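Local coordinates for protein enoyl-CoA hydratase, EchA12_1 (Mycobacterium marinum M, PDB 3QRE) that probably catalyses the hydration of enoyl-CoA thioesters in fatty acid metabolism, at residues A[31-34]-A[40-43]; A[75-80]-A[230-235]; A[79-84]-A[220-225]; A[132-137]-A[226-231]; A[151-156]-A[247-252]. One frame throughout, in Å; residues are numbered along the deposited sequence.

Contact 1: residues A[31-34]-A[40-43]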
# COMPACT_ATOMS: atom_id res chain seq x y z
N VAL A 31 22.48 -20.96 15.78
CA VAL A 31 21.96 -20.87 14.41
C VAL A 31 22.61 -21.95 13.54
O VAL A 31 23.83 -22.03 13.46
CB VAL A 31 22.21 -19.44 13.81
CG1 VAL A 31 21.76 -19.35 12.37
CG2 VAL A 31 21.52 -18.37 14.63
N LEU A 32 21.79 -22.77 12.88
CA LEU A 32 22.30 -23.78 11.95
C LEU A 32 22.43 -23.24 10.53
O LEU A 32 21.63 -22.39 10.08
CB LEU A 32 21.40 -25.01 11.93
CG LEU A 32 21.06 -25.61 13.29
CD1 LEU A 32 19.97 -26.66 13.14
CD2 LEU A 32 22.33 -26.20 13.95
N TYR A 33 23.43 -23.76 9.81
CA TYR A 33 23.70 -23.36 8.45
C TYR A 33 23.81 -24.57 7.51
O TYR A 33 24.58 -25.49 7.73
CB TYR A 33 24.99 -22.54 8.43
CG TYR A 33 25.37 -22.02 7.07
CD1 TYR A 33 25.13 -20.70 6.73
CD2 TYR A 33 26.00 -22.86 6.11
CE1 TYR A 33 25.48 -20.19 5.48
CE2 TYR A 33 26.34 -22.36 4.85
CZ TYR A 33 26.07 -21.01 4.54
OH TYR A 33 26.41 -20.45 3.33
N GLU A 34 23.05 -24.54 6.42
CA GLU A 34 23.06 -25.63 5.46
C GLU A 34 22.91 -25.10 4.03
O GLU A 34 22.08 -24.24 3.77
CB GLU A 34 21.94 -26.62 5.81
CG GLU A 34 21.69 -27.70 4.78
CD GLU A 34 20.45 -28.54 5.10
OE1 GLU A 34 20.01 -28.56 6.28
OE2 GLU A 34 19.93 -29.18 4.16
N VAL A 40 21.08 -22.56 -2.37
CA VAL A 40 20.32 -21.93 -1.29
C VAL A 40 20.98 -22.19 0.06
O VAL A 40 21.19 -23.33 0.44
CB VAL A 40 18.86 -22.42 -1.26
CG1 VAL A 40 18.07 -21.70 -0.15
CG2 VAL A 40 18.19 -22.25 -2.63
N ALA A 41 21.34 -21.12 0.77
CA ALA A 41 21.75 -21.20 2.17
C ALA A 41 20.53 -21.20 3.10
O ALA A 41 19.76 -20.23 3.14
CB ALA A 41 22.68 -20.03 2.52
N ILE A 42 20.36 -22.29 3.85
CA ILE A 42 19.27 -22.40 4.83
C ILE A 42 19.80 -22.06 6.22
O ILE A 42 20.71 -22.73 6.74
CB ILE A 42 18.63 -23.81 4.83
CG1 ILE A 42 18.16 -24.16 3.41
CG2 ILE A 42 17.49 -23.88 5.87
CD1 ILE A 42 17.65 -25.59 3.26
N ILE A 43 19.22 -21.02 6.81
CA ILE A 43 19.64 -20.51 8.09
C ILE A 43 18.48 -20.75 9.05
O ILE A 43 17.33 -20.32 8.81
CB ILE A 43 20.01 -19.01 7.98
CG1 ILE A 43 21.17 -18.86 6.97
CG2 ILE A 43 20.33 -18.40 9.35
CD1 ILE A 43 21.70 -17.42 6.84
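E34 and I42 hold the two strands together by a reciprocal pair of backbone bonds, and the packing on one face of the hairpin is much tighter than on the other. I42 N reaches E34 O at 2.6 Å, almost straight at the hydrogen (173°), while E34 N returns a 3.0 Å bond to I42 O, more bent at the hydrogen (148°). One residue along, Y33 and I43 form the non-hydrogen-bonded pair, where I43 CA closes to 3.4 Å from L32 O in a CA-H...O contact. The close-packed face carries V31, Y33, A41 and I43. V31 CG1, swung anti to its own backbone nitrogen (chi1 176°), meets I43 CG2 at 3.5 Å. The tyrosine is extended in the same sense, which carries its ring along the neighbouring strand until Y33 OH lies 3.8 Å from A41 CB; the methyl approaches the ring obliquely.

Strands 31-35 and 40-45 form the beta hairpin that opens the six-stranded sheet of the crotonase-like core, 31-35 being its outermost strand in this chain. Helix 56-71 covers the tight face, with R68 on Y33, A69 on A41 and both A65 and I66 on I43.

Across the other face the contact is slacker. E34 stretches its chain out beside I42, yet E34 OE2 comes no nearer than 4.3 Å to I42 CD1, and the carboxylate lies on the exposed side. L32 turns its isobutyl group away from strand 40-45 and is likewise exposed, whereas I42 packs against L226 of helix 221-235.

Contact 2: residues A[75-80]-A[230-235]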
# COMPACT_ATOMS: atom_id res chain seq x y z
N ILE A 75 26.67 -19.45 -3.19
CA ILE A 75 25.34 -19.18 -2.63
C ILE A 75 24.63 -18.07 -3.41
O ILE A 75 25.14 -16.96 -3.56
CB ILE A 75 25.38 -18.79 -1.12
CG1 ILE A 75 25.93 -19.94 -0.25
CG2 ILE A 75 23.97 -18.35 -0.62
CD1 ILE A 75 25.11 -21.27 -0.30
N ARG A 76 23.45 -18.41 -3.91
CA ARG A 76 22.62 -17.49 -4.67
C ARG A 76 21.49 -16.86 -3.84
O ARG A 76 21.20 -15.67 -3.99
CB ARG A 76 22.02 -18.22 -5.87
CG ARG A 76 23.07 -18.86 -6.81
CD ARG A 76 23.81 -17.78 -7.54
NE ARG A 76 22.91 -16.63 -7.76
CZ ARG A 76 22.01 -16.54 -8.74
NH1 ARG A 76 21.88 -17.52 -9.64
NH2 ARG A 76 21.23 -15.46 -8.83
N VAL A 77 20.84 -17.66 -3.00
CA VAL A 77 19.68 -17.20 -2.24
C VAL A 77 19.76 -17.75 -0.81
O VAL A 77 20.30 -18.85 -0.58
CB VAL A 77 18.35 -17.62 -2.91
CG1 VAL A 77 17.16 -16.97 -2.22
CG2 VAL A 77 18.34 -17.25 -4.38
N ILE A 78 19.21 -16.97 0.12
CA ILE A 78 19.15 -17.33 1.54
C ILE A 78 17.72 -17.63 1.98
O ILE A 78 16.79 -16.88 1.68
CB ILE A 78 19.70 -16.19 2.44
CG1 ILE A 78 21.17 -15.88 2.10
CG2 ILE A 78 19.55 -16.56 3.92
CD1 ILE A 78 21.69 -14.52 2.68
N VAL A 79 17.54 -18.75 2.69
CA VAL A 79 16.24 -19.06 3.32
C VAL A 79 16.43 -19.00 4.84
O VAL A 79 17.39 -19.56 5.37
CB VAL A 79 15.63 -20.40 2.82
CG1 VAL A 79 14.45 -20.84 3.66
CG2 VAL A 79 15.16 -20.23 1.37
N LEU A 80 15.53 -18.28 5.51
CA LEU A 80 15.56 -18.08 6.95
C LEU A 80 14.31 -18.71 7.62
O LEU A 80 13.19 -18.42 7.23
CB LEU A 80 15.67 -16.58 7.27
CG LEU A 80 15.70 -16.15 8.76
CD1 LEU A 80 16.98 -16.69 9.41
CD2 LEU A 80 15.55 -14.59 8.96
N GLU A 230 15.08 -21.54 -5.30
CA GLU A 230 15.80 -22.08 -6.45
C GLU A 230 15.21 -21.58 -7.78
O GLU A 230 15.95 -21.39 -8.74
CB GLU A 230 15.92 -23.61 -6.39
CG GLU A 230 17.22 -24.08 -5.69
CD GLU A 230 17.13 -25.48 -5.11
OE1 GLU A 230 17.43 -25.67 -3.89
OE2 GLU A 230 16.75 -26.41 -5.88
N ASP A 231 13.90 -21.37 -7.81
CA ASP A 231 13.24 -20.72 -8.94
C ASP A 231 13.87 -19.36 -9.26
O ASP A 231 14.28 -19.14 -10.40
CB ASP A 231 11.72 -20.55 -8.72
CG ASP A 231 10.91 -21.74 -9.23
OD1 ASP A 231 11.45 -22.86 -9.42
OD2 ASP A 231 9.69 -21.55 -9.45
N ILE A 232 13.99 -18.47 -8.25
CA ILE A 232 14.60 -17.16 -8.49
C ILE A 232 16.09 -17.24 -8.79
O ILE A 232 16.62 -16.45 -9.59
CB ILE A 232 14.25 -16.07 -7.39
CG1 ILE A 232 15.18 -16.14 -6.19
CG2 ILE A 232 12.78 -16.17 -6.94
CD1 ILE A 232 14.77 -15.19 -5.07
N ALA A 233 16.76 -18.21 -8.18
CA ALA A 233 18.17 -18.46 -8.44
C ALA A 233 18.41 -18.85 -9.90
O ALA A 233 19.43 -18.46 -10.49
CB ALA A 233 18.70 -19.54 -7.52
N ARG A 234 17.49 -19.58 -10.50
CA ARG A 234 17.62 -19.88 -11.91
C ARG A 234 17.28 -18.64 -12.75
O ARG A 234 18.00 -18.31 -13.69
CB ARG A 234 16.79 -21.11 -12.32
N TYR A 235 16.21 -17.94 -12.39
CA TYR A 235 15.75 -16.83 -13.22
C TYR A 235 16.66 -15.58 -13.28
O TYR A 235 16.84 -15.01 -14.35
CB TYR A 235 14.30 -16.43 -12.91
CG TYR A 235 13.90 -15.11 -13.58
CD1 TYR A 235 13.60 -15.05 -14.95
CD2 TYR A 235 13.89 -13.92 -12.84
CE1 TYR A 235 13.26 -13.81 -15.56
CE2 TYR A 235 13.57 -12.70 -13.42
CZ TYR A 235 13.26 -12.64 -14.77
OH TYR A 235 12.94 -11.40 -15.30
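A233 meets both R76 and V77: A233 CB lies 3.9 Å from R76 CB and also 3.9 Å from V77 CG2. V77 CG2 also presses on I232 CG1, at 3.8 Å, so that V77 touches two successive residues of the helix. The valine and isoleucine side chains lie crosswise, I232 CD1 coming to 4.1 Å from V77 CG1. I232 can do this because CG1 sits between its backbone nitrogen and carbonyl carbon (chi1 85°), a crowded position that swings the longer branch toward the strand.

The polar part belongs to R76. Its chain doubles back on itself in mid-course and folds over the helix end, so that A233 CB lies above one face of the guanidinium, offset toward its rim. R76 NH1 then makes a weak bond to A233 O, 2.8 Å long but bent to 126° at the hydrogen. Another carbonyl, C236 O, is bonded to NH2. Carbonyls at the last turn of a helix have no amide four residues ahead within it, and a cation there is also probably favoured by the partial negative charge of the helix end.

A second layer fixes these groups. M241 of helix 238-249 touches R76, V77 and I232 together, P238 backs the arginine, and S197 of the second subunit packs on I232. Backbone bonds to G39 and A41 anchor R76 and V77 beside strand 40-45. The contact thus packs the end of helix 221-235 on the sheet of the crotonase-like fold where strand 77-82 begins, close to the turn into helix 238-249.

Contact 3: residues A[79-84]-A[220-225]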
# COMPACT_ATOMS: atom_id res chain seq x y z
N VAL A 79 17.54 -18.75 2.69
CA VAL A 79 16.24 -19.06 3.32
C VAL A 79 16.43 -19.00 4.84
O VAL A 79 17.39 -19.56 5.37
CB VAL A 79 15.63 -20.40 2.82
CG1 VAL A 79 14.45 -20.84 3.66
CG2 VAL A 79 15.16 -20.23 1.37
N LEU A 80 15.53 -18.28 5.51
CA LEU A 80 15.56 -18.08 6.95
C LEU A 80 14.31 -18.71 7.62
O LEU A 80 13.19 -18.42 7.23
CB LEU A 80 15.67 -16.58 7.27
CG LEU A 80 15.70 -16.15 8.76
CD1 LEU A 80 16.98 -16.69 9.41
CD2 LEU A 80 15.55 -14.59 8.96
N THR A 81 14.54 -19.55 8.63
CA THR A 81 13.46 -20.25 9.35
C THR A 81 13.83 -20.56 10.82
O THR A 81 14.97 -20.39 11.23
CB THR A 81 13.03 -21.58 8.61
OG1 THR A 81 11.75 -22.03 9.08
CG2 THR A 81 14.11 -22.71 8.76
N GLY A 82 12.84 -20.99 11.60
CA GLY A 82 13.04 -21.36 13.01
C GLY A 82 12.75 -22.85 13.21
O GLY A 82 11.78 -23.39 12.63
N ARG A 83 13.62 -23.52 13.97
CA ARG A 83 13.38 -24.90 14.38
C ARG A 83 12.24 -24.98 15.41
O ARG A 83 12.12 -24.12 16.30
CB ARG A 83 14.65 -25.52 14.96
N GLY A 84 11.40 -26.00 15.27
CA GLY A 84 10.38 -26.29 16.28
C GLY A 84 9.09 -25.55 16.02
O GLY A 84 8.76 -25.25 14.86
N GLN A 220 4.05 -28.09 4.00
CA GLN A 220 4.51 -27.60 2.70
C GLN A 220 5.34 -26.30 2.78
O GLN A 220 5.83 -25.83 1.76
CB GLN A 220 3.33 -27.43 1.73
N LEU A 221 5.54 -25.75 3.98
CA LEU A 221 6.28 -24.48 4.15
C LEU A 221 7.72 -24.42 3.60
O LEU A 221 8.05 -23.53 2.80
CB LEU A 221 6.27 -24.02 5.61
CG LEU A 221 6.93 -22.65 5.90
CD1 LEU A 221 6.24 -21.51 5.15
CD2 LEU A 221 6.96 -22.39 7.39
N MET A 222 8.57 -25.34 4.04
CA MET A 222 9.94 -25.38 3.55
C MET A 222 10.08 -25.82 2.08
O MET A 222 10.85 -25.20 1.35
CB MET A 222 10.84 -26.21 4.48
CG MET A 222 11.11 -25.52 5.82
SD MET A 222 11.97 -23.93 5.59
CE MET A 222 13.56 -24.50 4.98
N PRO A 223 9.34 -26.87 1.64
CA PRO A 223 9.42 -27.20 0.21
C PRO A 223 9.09 -26.02 -0.73
O PRO A 223 9.81 -25.79 -1.72
CB PRO A 223 8.41 -28.36 0.07
CG PRO A 223 8.53 -29.08 1.38
CD PRO A 223 8.78 -27.99 2.42
N ARG A 224 8.04 -25.27 -0.37
CA ARG A 224 7.62 -24.08 -1.11
C ARG A 224 8.63 -22.91 -1.05
O ARG A 224 8.96 -22.32 -2.09
CB ARG A 224 6.24 -23.62 -0.62
CG ARG A 224 5.68 -22.42 -1.35
CD ARG A 224 5.16 -22.75 -2.77
NE ARG A 224 4.81 -21.51 -3.45
CZ ARG A 224 5.50 -20.98 -4.47
NH1 ARG A 224 6.57 -21.61 -4.96
NH2 ARG A 224 5.11 -19.82 -5.01
N ALA A 225 9.14 -22.60 0.14
CA ALA A 225 10.16 -21.56 0.28
C ALA A 225 11.42 -21.92 -0.53
O ALA A 225 12.01 -21.05 -1.18
CB ALA A 225 10.51 -21.31 1.76
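V79, the first residue of the strand segment, faces the helix and meets both M222 and A225. V79 CG1, placed anti to the backbone nitrogen (chi1 169°), lies 4.0 Å from M222 CE, the two side chains running antiparallel where they pass. V79 CG1 is a looser 4.4 Å from A225 CB, and V79 CG2 reaches 4.1 Å from A225 O. L80 follows with its side chain on the other face of the sheet, where it packs on I43 and F45.

T81 returns to the helix side and reaches M222 tip to tip. The sulfur sits over the branch point: M222 SD is 4.0 Å from T81 CB and equally far from T81 OG1 and CG2, so the thioether packs against the whole end of the threonine. M222 gets there because its chain is kinked rather than extended and curls CE back along the strand toward V79. The hydroxyl is spoken for, since T81 OG1 bonds to A136 O on the adjacent strand. Beyond T81 the strand parts from the helix: G82 N is held by N138 OD1, and R83 O accepts a bond from N52 ND2.

The helix runs nearly antiparallel to the strand, their short axes inclined at 169° and 10.2 Å apart at closest approach, spacing ordinary for a helix laid on a sheet. Strand 77-82 lies between 40-45 and 133-137, and the opening turns of helix 221-235, laid on the parallel strands of the crotonase-like sheet, span more than one of them: L221, M222 and A225 also rest on A136, while L221 extends to F156 of strand 154-158.

Contact 4: residues A[132-137]-A[226-231]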
# COMPACT_ATOMS: atom_id res chain seq x y z
N PRO A 132 19.00 -12.10 -1.95
CA PRO A 132 17.67 -12.13 -1.37
C PRO A 132 17.59 -13.04 -0.15
O PRO A 132 18.31 -14.06 -0.08
CB PRO A 132 16.79 -12.71 -2.50
CG PRO A 132 17.71 -12.81 -3.72
CD PRO A 132 19.08 -12.92 -3.18
N VAL A 133 16.70 -12.70 0.80
CA VAL A 133 16.42 -13.56 1.93
C VAL A 133 14.93 -13.87 1.89
O VAL A 133 14.09 -12.95 1.81
CB VAL A 133 16.85 -12.90 3.29
CG1 VAL A 133 16.66 -13.87 4.46
CG2 VAL A 133 18.30 -12.44 3.24
N ILE A 134 14.61 -15.15 1.91
CA ILE A 134 13.24 -15.62 1.96
C ILE A 134 12.98 -16.14 3.38
O ILE A 134 13.62 -17.11 3.82
CB ILE A 134 12.98 -16.77 0.95
CG1 ILE A 134 13.62 -16.51 -0.44
CG2 ILE A 134 11.49 -17.09 0.82
CD1 ILE A 134 13.37 -15.10 -1.04
N ALA A 135 12.06 -15.50 4.09
CA ALA A 135 11.61 -15.99 5.38
C ALA A 135 10.52 -17.04 5.23
O ALA A 135 9.52 -16.83 4.50
CB ALA A 135 11.14 -14.84 6.29
N ALA A 136 10.70 -18.16 5.92
CA ALA A 136 9.69 -19.19 6.00
C ALA A 136 9.21 -19.22 7.43
O ALA A 136 9.85 -19.80 8.29
CB ALA A 136 10.27 -20.51 5.61
N ILE A 137 8.06 -18.60 7.68
CA ILE A 137 7.56 -18.34 9.03
C ILE A 137 6.72 -19.51 9.50
O ILE A 137 5.52 -19.59 9.21
CB ILE A 137 6.79 -16.99 9.08
CG1 ILE A 137 7.67 -15.87 8.46
CG2 ILE A 137 6.40 -16.64 10.51
CD1 ILE A 137 6.98 -14.51 8.24
N LEU A 226 11.80 -23.21 -0.50
CA LEU A 226 12.96 -23.69 -1.28
C LEU A 226 12.71 -23.76 -2.78
O LEU A 226 13.63 -23.55 -3.56
CB LEU A 226 13.45 -25.05 -0.79
CG LEU A 226 13.96 -25.06 0.63
CD1 LEU A 226 14.04 -26.53 1.12
CD2 LEU A 226 15.29 -24.31 0.75
N GLU A 227 11.48 -24.11 -3.17
CA GLU A 227 11.10 -24.16 -4.59
C GLU A 227 11.27 -22.76 -5.16
O GLU A 227 12.04 -22.53 -6.10
CB GLU A 227 9.64 -24.64 -4.73
CG GLU A 227 9.08 -24.63 -6.17
CD GLU A 227 7.53 -24.79 -6.23
OE1 GLU A 227 6.84 -24.49 -5.24
OE2 GLU A 227 7.02 -25.20 -7.29
N TYR A 228 10.58 -21.81 -4.53
CA TYR A 228 10.63 -20.39 -4.88
C TYR A 228 12.06 -19.85 -4.94
O TYR A 228 12.43 -19.19 -5.90
CB TYR A 228 9.75 -19.58 -3.91
CG TYR A 228 9.67 -18.11 -4.26
CD1 TYR A 228 8.82 -17.67 -5.25
CD2 TYR A 228 10.46 -17.18 -3.59
CE1 TYR A 228 8.74 -16.33 -5.57
CE2 TYR A 228 10.39 -15.85 -3.89
CZ TYR A 228 9.53 -15.43 -4.88
OH TYR A 228 9.48 -14.09 -5.19
N ALA A 229 12.86 -20.17 -3.92
CA ALA A 229 14.27 -19.74 -3.84
C ALA A 229 15.18 -20.26 -4.96
O ALA A 229 15.99 -19.51 -5.52
CB ALA A 229 14.85 -20.07 -2.49
N GLU A 230 15.08 -21.54 -5.30
CA GLU A 230 15.80 -22.08 -6.45
C GLU A 230 15.21 -21.58 -7.78
O GLU A 230 15.95 -21.39 -8.74
CB GLU A 230 15.92 -23.61 -6.39
CG GLU A 230 17.22 -24.08 -5.69
CD GLU A 230 17.13 -25.48 -5.11
OE1 GLU A 230 17.43 -25.67 -3.89
OE2 GLU A 230 16.75 -26.41 -5.88
N ASP A 231 13.90 -21.37 -7.81
CA ASP A 231 13.24 -20.72 -8.94
C ASP A 231 13.87 -19.36 -9.26
O ASP A 231 14.28 -19.14 -10.40
CB ASP A 231 11.72 -20.55 -8.72
CG ASP A 231 10.91 -21.74 -9.23
OD1 ASP A 231 11.45 -22.86 -9.42
OD2 ASP A 231 9.69 -21.55 -9.45
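I134 is the residue of strand 133-137 that meets Y228 and A229, in the layer where helix 221-235 lies against the parallel part of the crotonase-like sheet. The contact across the two segments is wholly apolar. The side chains of I134 and Y228 are set nearly perpendicular, and the methyl I134 CD1 comes to the rim of the ring, near its plane, 4.2 Å from Y228 CE2. Beside it, I134 CG1 lies 4.3 Å from A229 CB, so the isoleucine is laid against two consecutive helical residues. Its CG1 stands anti to the carbonyl carbon (chi1 -43°), and a second bend at chi2 brings CD1 round to the tyrosine.

F156 of strand 154-158 adds an aromatic contact, meeting Y228 edge-to-face, and F156 also touches I134.

Among the polar bonds, those of the I134 backbone tie it to I78 and L80 of the neighbouring strand, which sets its side chain on the helix face. At its polar end the tyrosine meets another chain: S197 of the second subunit packs on it, and its phenol oxygen, OH, is hydrogen-bonded to OD1 of D193 of that subunit.

Contact 5: residues A[151-156]-A[247-252]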
# COMPACT_ATOMS: atom_id res chain seq x y z
N MET A 151 12.13 -7.50 7.40
CA MET A 151 13.35 -7.01 6.72
C MET A 151 13.75 -7.93 5.55
O MET A 151 14.51 -7.52 4.63
CB MET A 151 14.55 -6.83 7.69
CG MET A 151 14.34 -5.75 8.73
SD MET A 151 13.94 -4.11 8.00
CE MET A 151 13.64 -3.25 9.58
N CYS A 152 13.23 -9.15 5.57
CA CYS A 152 13.50 -10.09 4.51
C CYS A 152 12.83 -9.67 3.20
O CYS A 152 11.89 -8.88 3.19
CB CYS A 152 13.08 -11.52 4.93
SG CYS A 152 14.04 -12.12 6.34
N ASP A 153 13.33 -10.18 2.09
CA ASP A 153 12.79 -9.82 0.77
C ASP A 153 11.39 -10.37 0.58
O ASP A 153 10.49 -9.66 0.13
CB ASP A 153 13.74 -10.33 -0.32
CG ASP A 153 15.09 -9.68 -0.23
OD1 ASP A 153 15.21 -8.56 -0.71
OD2 ASP A 153 16.05 -10.22 0.35
N VAL A 154 11.21 -11.65 0.93
CA VAL A 154 9.95 -12.36 0.68
C VAL A 154 9.63 -13.26 1.86
O VAL A 154 10.55 -13.88 2.44
CB VAL A 154 10.01 -13.20 -0.64
CG1 VAL A 154 8.68 -13.85 -0.91
CG2 VAL A 154 10.40 -12.31 -1.83
N ARG A 155 8.35 -13.31 2.22
CA ARG A 155 7.87 -14.11 3.34
C ARG A 155 6.80 -15.15 2.95
O ARG A 155 5.78 -14.83 2.32
CB ARG A 155 7.31 -13.20 4.43
CG ARG A 155 8.36 -12.40 5.24
CD ARG A 155 7.75 -11.13 5.86
NE ARG A 155 7.35 -10.15 4.83
CZ ARG A 155 8.20 -9.44 4.11
NH1 ARG A 155 9.51 -9.53 4.30
NH2 ARG A 155 7.75 -8.62 3.19
N PHE A 156 7.04 -16.40 3.35
CA PHE A 156 6.03 -17.45 3.34
C PHE A 156 5.68 -17.75 4.78
O PHE A 156 6.54 -17.66 5.67
CB PHE A 156 6.53 -18.70 2.65
CG PHE A 156 6.69 -18.55 1.18
CD1 PHE A 156 5.63 -18.78 0.33
CD2 PHE A 156 7.91 -18.12 0.64
CE1 PHE A 156 5.76 -18.63 -1.04
CE2 PHE A 156 8.06 -17.95 -0.75
CZ PHE A 156 6.98 -18.20 -1.60
N GLN A 247 17.84 -1.28 -6.31
CA GLN A 247 16.86 -0.40 -6.97
C GLN A 247 15.55 -0.25 -6.21
O GLN A 247 14.97 0.85 -6.18
CB GLN A 247 16.60 -0.79 -8.43
CG GLN A 247 17.77 -0.53 -9.38
CD GLN A 247 18.23 0.92 -9.41
OE1 GLN A 247 19.38 1.23 -9.09
NE2 GLN A 247 17.33 1.82 -9.81
N VAL A 248 15.08 -1.34 -5.60
CA VAL A 248 13.80 -1.32 -4.90
C VAL A 248 13.87 -0.52 -3.61
O VAL A 248 13.09 0.40 -3.42
CB VAL A 248 13.21 -2.75 -4.71
CG1 VAL A 248 11.95 -2.72 -3.85
CG2 VAL A 248 12.89 -3.39 -6.08
N TYR A 249 14.82 -0.84 -2.73
CA TYR A 249 14.97 -0.12 -1.46
C TYR A 249 15.48 1.32 -1.69
O TYR A 249 15.02 2.26 -1.04
CB TYR A 249 15.89 -0.89 -0.50
CG TYR A 249 15.26 -2.18 0.04
CD1 TYR A 249 14.24 -2.13 1.00
CD2 TYR A 249 15.69 -3.44 -0.40
CE1 TYR A 249 13.64 -3.32 1.52
CE2 TYR A 249 15.12 -4.62 0.10
CZ TYR A 249 14.09 -4.55 1.06
OH TYR A 249 13.54 -5.71 1.56
N GLY A 250 16.41 1.47 -2.63
CA GLY A 250 16.80 2.79 -3.12
C GLY A 250 17.56 3.61 -2.09
O GLY A 250 18.36 3.07 -1.29
N ASP A 251 17.31 4.92 -2.14
CA ASP A 251 17.90 5.91 -1.23
C ASP A 251 17.43 5.72 0.21
O ASP A 251 18.06 6.23 1.14
CB ASP A 251 17.55 7.33 -1.70
N ALA A 252 16.33 4.97 0.37
CA ALA A 252 15.59 4.85 1.64
C ALA A 252 16.33 4.16 2.81
O ALA A 252 16.01 4.42 3.98
CB ALA A 252 14.21 4.20 1.40
O HOH W 1 15.76 -7.73 2.42
O HOH W 2 11.17 -5.75 3.18
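D153 and Y249 lie 10.2 Å apart between CA atoms, the closest such pair, so the two backbones never touch and a long side chain and water span the gap. Residues 151-153 lead into strand 154-158, whereas Y249 stands on the last turn of helix 238-249, just before G250 leaves helical angles with a positive phi.

Y249, its CG anti to the carbonyl carbon (chi1 -70°), points its ring at residues 151-153. Its OH approaches M151 O and C152 O without bonding to them directly. Water 1 links it to the first carbonyl, 3.1 Å from Y249 OH and donating to M151 O, although the 2.5 Å from water 1 to M151 O is short enough to be doubtful. Water 2, in the plane of the ring at its edge, is 2.9 Å from Y249 OH; its longer leg to C152 O is less certain. C152 O also receives R155 NH1 at 2.7 Å, from above the carbonyl plane but within the guanidinium plane.

D153 OD1 stands at the edge of the tyrosine ring, 4.0 Å from Y249 CE2, with carboxylate and ring planes 64° apart. The other oxygen, OD2, is engaged by V133 N and by a salt bridge to K245, which would probably stabilise the negative charge.

W188 of the second subunit meets the tyrosine edge-to-face, and L192 of that subunit packs against it. Strand 154-158 of the crotonase-like core and helix 238-249 are thus joined, beside the second subunit, by water held between buried residues.

In the fold
All five contacts reach the same six-stranded sheet. Contacts 2, 3 and 4 lay successive turns of helix 221-235 on it, with contacts 2 and 4 about 6 Å apart between centres and contacts 3 and 4 about 8 Å. Contact 1 joins them through strand 40-45: A41 O lies 2.7 Å from V79 N, probably hydrogen-bonded, and V40 packs against the helix. Contacts 1 and 5 are the most remote, about 20 Å between centres and about 9 Å between nearest atoms. Contact 5 connects to contact 4 through D153 OD2, 2.6 Å from V133 N. Contacts 2, 4 and 5 touch the second subunit. A potassium ion lies about 9 Å from the R76 side chain of contact 2.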